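Local coordinates for protein YiiM (Escherichia coli, PDB 1O65), which is of unsettled function but carries a MOSC domain and is probably an oxidoreductase that binds molybdenum and acts on nitrogenous compounds, at residues A[18-23]-A[92-97]; A[70-73]-A[79-82]. All blocks are in the same frame, centred on the assembly; numbering follows the deposited sequence.

Interaction 1: A[18-23]-A[92-97]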
# COMPACT_ATOMS: atom_id res chain seq x y z
N ASP A 18 -10.54 0.50 -10.09
CA ASP A 18 -10.25 -0.57 -11.05
C ASP A 18 -9.56 -1.69 -10.27
O ASP A 18 -8.69 -1.40 -9.43
CB ASP A 18 -9.33 -0.04 -12.15
CG ASP A 18 -10.06 0.93 -13.07
OD1 ASP A 18 -11.29 0.76 -13.24
OD2 ASP A 18 -9.42 1.83 -13.63
N VAL A 19 -9.94 -2.92 -10.53
CA VAL A 19 -9.51 -4.12 -9.85
C VAL A 19 -8.67 -5.02 -10.74
O VAL A 19 -9.02 -5.25 -11.91
CB VAL A 19 -10.75 -4.95 -9.42
CG1 VAL A 19 -10.33 -6.13 -8.54
CG2 VAL A 19 -11.79 -4.10 -8.76
N TYR A 20 -7.53 -5.50 -10.25
CA TYR A 20 -6.64 -6.36 -11.00
C TYR A 20 -6.22 -7.57 -10.17
O TYR A 20 -6.05 -7.47 -8.96
CB TYR A 20 -5.36 -5.68 -11.48
CG TYR A 20 -5.58 -4.47 -12.36
CD1 TYR A 20 -5.89 -3.25 -11.78
CD2 TYR A 20 -5.51 -4.54 -13.75
CE1 TYR A 20 -6.13 -2.13 -12.55
CE2 TYR A 20 -5.73 -3.42 -14.53
CZ TYR A 20 -6.03 -2.22 -13.94
OH TYR A 20 -6.25 -1.08 -14.67
N THR A 21 -6.18 -8.74 -10.79
CA THR A 21 -5.73 -9.94 -10.11
C THR A 21 -4.92 -10.79 -11.11
O THR A 21 -5.02 -10.58 -12.32
CB THR A 21 -6.84 -10.84 -9.55
OG1 THR A 21 -7.58 -11.39 -10.65
CG2 THR A 21 -7.77 -10.14 -8.59
N GLY A 22 -4.13 -11.69 -10.56
CA GLY A 22 -3.31 -12.60 -11.33
C GLY A 22 -2.55 -13.54 -10.39
O GLY A 22 -2.70 -13.46 -9.18
N LYS A 23 -1.79 -14.44 -10.99
CA LYS A 23 -0.95 -15.38 -10.25
C LYS A 23 0.51 -14.91 -10.46
O LYS A 23 0.64 -14.06 -11.38
CB LYS A 23 -1.10 -16.81 -10.75
N VAL A 92 1.72 1.93 -16.58
CA VAL A 92 0.27 1.85 -16.62
C VAL A 92 -0.18 0.77 -15.63
O VAL A 92 0.57 -0.19 -15.40
CB VAL A 92 -0.31 1.55 -18.00
CG1 VAL A 92 -0.01 2.63 -19.02
CG2 VAL A 92 0.21 0.23 -18.58
N ALA A 93 -1.29 0.97 -14.95
CA ALA A 93 -1.80 -0.03 -14.01
C ALA A 93 -1.96 -1.35 -14.76
O ALA A 93 -2.34 -1.33 -15.93
CB ALA A 93 -3.12 0.48 -13.46
N PRO A 94 -1.65 -2.49 -14.16
CA PRO A 94 -1.14 -2.56 -12.80
C PRO A 94 0.33 -2.93 -12.75
O PRO A 94 0.74 -3.84 -12.02
CB PRO A 94 -2.00 -3.68 -12.22
CG PRO A 94 -2.06 -4.66 -13.37
CD PRO A 94 -2.15 -3.82 -14.60
N ALA A 95 1.17 -2.14 -13.41
CA ALA A 95 2.60 -2.42 -13.48
C ALA A 95 3.24 -2.62 -12.12
O ALA A 95 4.20 -3.38 -11.99
CB ALA A 95 3.34 -1.33 -14.23
N PHE A 96 2.75 -1.94 -11.08
CA PHE A 96 3.36 -2.10 -9.76
C PHE A 96 2.80 -3.27 -8.98
O PHE A 96 3.14 -3.40 -7.80
CB PHE A 96 3.25 -0.79 -8.96
CG PHE A 96 4.30 0.21 -9.38
CD1 PHE A 96 5.57 0.19 -8.82
CD2 PHE A 96 4.04 1.14 -10.37
CE1 PHE A 96 6.54 1.09 -9.22
CE2 PHE A 96 5.00 2.05 -10.78
CZ PHE A 96 6.25 2.03 -10.20
N GLY A 97 1.98 -4.13 -9.57
CA GLY A 97 1.43 -5.28 -8.89
C GLY A 97 0.15 -4.99 -8.10
O GLY A 97 -0.40 -5.89 -7.45

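Interaction 2: A[70-73]-A[79-82]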
# COMPACT_ATOMS: atom_id res chain seq x y z
N CYS A 70 -3.29 -4.77 -2.40
CA CYS A 70 -2.26 -3.78 -2.68
C CYS A 70 -2.87 -2.62 -3.47
O CYS A 70 -3.57 -2.88 -4.46
CB CYS A 70 -1.14 -4.42 -3.51
SG CYS A 70 0.13 -3.22 -4.07
N HIS A 71 -2.61 -1.39 -3.08
CA HIS A 71 -3.19 -0.23 -3.76
C HIS A 71 -2.10 0.63 -4.40
O HIS A 71 -1.10 0.90 -3.73
CB HIS A 71 -3.90 0.66 -2.70
CG HIS A 71 -4.87 1.62 -3.29
ND1 HIS A 71 -6.22 1.63 -2.94
CD2 HIS A 71 -4.72 2.57 -4.25
CE1 HIS A 71 -6.84 2.56 -3.65
NE2 HIS A 71 -5.96 3.14 -4.44
N TYR A 72 -2.30 1.12 -5.63
CA TYR A 72 -1.31 2.05 -6.19
C TYR A 72 -2.06 3.20 -6.87
O TYR A 72 -2.97 3.03 -7.69
CB TYR A 72 -0.30 1.40 -7.10
CG TYR A 72 1.00 2.16 -7.28
CD1 TYR A 72 1.92 2.27 -6.25
CD2 TYR A 72 1.31 2.78 -8.50
CE1 TYR A 72 3.11 2.95 -6.40
CE2 TYR A 72 2.50 3.46 -8.65
CZ TYR A 72 3.40 3.55 -7.60
OH TYR A 72 4.58 4.24 -7.76
N PRO A 73 -1.75 4.41 -6.45
CA PRO A 73 -2.41 5.57 -7.03
C PRO A 73 -1.99 5.75 -8.47
O PRO A 73 -0.77 5.78 -8.78
CB PRO A 73 -1.97 6.73 -6.16
CG PRO A 73 -1.45 6.11 -4.89
CD PRO A 73 -0.93 4.75 -5.27
N TYR A 79 4.03 10.81 -12.83
CA TYR A 79 5.39 11.07 -12.39
C TYR A 79 6.39 10.11 -13.02
O TYR A 79 7.45 10.53 -13.50
CB TYR A 79 5.48 11.03 -10.86
CG TYR A 79 6.91 11.17 -10.37
CD1 TYR A 79 7.49 12.40 -10.15
CD2 TYR A 79 7.68 10.04 -10.12
CE1 TYR A 79 8.80 12.50 -9.71
CE2 TYR A 79 8.97 10.14 -9.67
CZ TYR A 79 9.54 11.36 -9.47
OH TYR A 79 10.84 11.45 -9.03
N TRP A 80 6.13 8.80 -13.02
CA TRP A 80 7.12 7.88 -13.59
C TRP A 80 7.29 8.05 -15.08
O TRP A 80 8.44 8.07 -15.55
CB TRP A 80 6.84 6.43 -13.22
CG TRP A 80 6.87 6.18 -11.74
CD1 TRP A 80 5.86 5.68 -10.98
CD2 TRP A 80 7.97 6.44 -10.84
NE1 TRP A 80 6.25 5.62 -9.66
CE2 TRP A 80 7.54 6.07 -9.55
CE3 TRP A 80 9.26 6.93 -10.99
CZ2 TRP A 80 8.36 6.17 -8.42
CZ3 TRP A 80 10.09 7.02 -9.88
CH2 TRP A 80 9.64 6.65 -8.60
N ALA A 81 6.21 8.21 -15.84
CA ALA A 81 6.32 8.42 -17.27
C ALA A 81 7.15 9.67 -17.57
O ALA A 81 7.93 9.64 -18.51
CB ALA A 81 4.98 8.48 -17.97
N ARG A 82 7.02 10.72 -16.79
CA ARG A 82 7.79 11.94 -16.97
C ARG A 82 9.23 11.78 -16.51
O ARG A 82 10.11 12.57 -16.86
CB ARG A 82 7.10 13.07 -16.21
CG ARG A 82 7.78 14.42 -16.29
CD ARG A 82 7.34 15.32 -15.14
NE ARG A 82 5.89 15.39 -15.03
CZ ARG A 82 5.19 15.31 -13.90
NH1 ARG A 82 5.78 15.16 -12.71
NH2 ARG A 82 3.86 15.40 -13.95

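Interaction 1: A[18-23]-A[92-97]
P94 lies over one face of the Y20 ring in a CH-pi contact, an example of a cis-proline loop packing on a strand tyrosine. Strand 14-21 belongs to the mixed sheet of the MOSC domain, and 92-97 is a loop between helix 75-83 and strand 100-102. P94 follows a cis peptide bond and opens a type I beta turn closed by the bond from G97 N to P94 O, 2.8 Å.

Y20 points its side chain at this loop. With CG anti to the carbonyl carbon (chi1 -58°), its ring presents one face to the proline. P94 CB stands 3.9 Å from the centroid of the Y20 ring. It is 21° off the ring normal, displaced toward the rim. P94 CG comes to 3.5 Å from Y20 CD2, and P94 CD rides along the same side of the ring, between CD2 and CE2.

A93 takes over where the proline stops. Its methyl group meets the phenol end obliquely: P94 covers the CG, CD2 and CE2 side, and A93 CB lies by CZ and OH. No hydrogen bond joins the segments; they are held by CH-pi and van der Waals contact. The carbonyl O of Y20 accepts a hydrogen bond from N99 ND2, and its side chain also packs on Q39 of strand 38-40 and S101 of strand 100-102. At the far end of the ring, A93 CB lies 3.7 Å from Y20 OH.

Interaction 2: A[70-73]-A[79-82]
Y72 and W80 meet through a single hydrogen bond between a strand tyrosine and a helix tryptophan, illustrating how a buried tyrosine hydroxyl can be shared between an indole N-H and a backbone carbonyl. Along the helical segment, Y79 comes first. It does not reach 70-73, but its ring lies against the next residue: Y79 CD2 sits 3.6 Å above the plane of the W80 ring, near the rim of that face. K153 makes a cation-pi contact with Y79.

W80 carries the contact. Its CG is anti to the carbonyl carbon (chi1 -61°), and this torsion together with chi2 of 122° turns the N-H edge of the indole to the strand. W80 NE1 donates to Y72 OH at 2.9 Å. The N-H...O angle of 163° makes the bond nearly straight. The hydroxyl lies close to the indole plane and is met edge-on, in the direction in which the N-H points. The two side chains cross at about a right angle, and the indole nitrogen approaches the tyrosine at the edge of its ring. From the strand side, the first torsion of Y72 carries the ring away from its backbone N and out to the helix. Its OH is also hydrogen-bonded to K153 O, giving the buried oxygen two polar partners and probably limiting its freedom to shift.

A81, next along the helix, packs on A88 in the loop that follows.

Strand 69-73, helix 75-83 and strand 100-102 form a beta-alpha-beta unit whose two strands run parallel. The bond spans its first strand and its helix, while helix 144-151 packs against both partners, M148 touching Y72 and I144 and L147 touching W80.

The two contacts lie about 12 Å apart, centre to centre, and both reach the mixed sheet of the MOSC domain. Along the chain the order is 18-23, 70-73, 79-82, then 92-97, so interaction 2 falls wholly within the span bridged by interaction 1. They meet through F96 of the 92-97 loop, which stacks on the ring of Y72 (F96 CD2 to Y72 CE2, 3.3 Å) and also meets the W80 indole. The same loop therefore faces strand 14-21 with its proline and the strand-helix pair with its phenylalanine. As this loop leads from helix 75-83 into strand 100-102, the contacts together hold the helix and connecting loop of the beta-alpha-beta crossover against the strands.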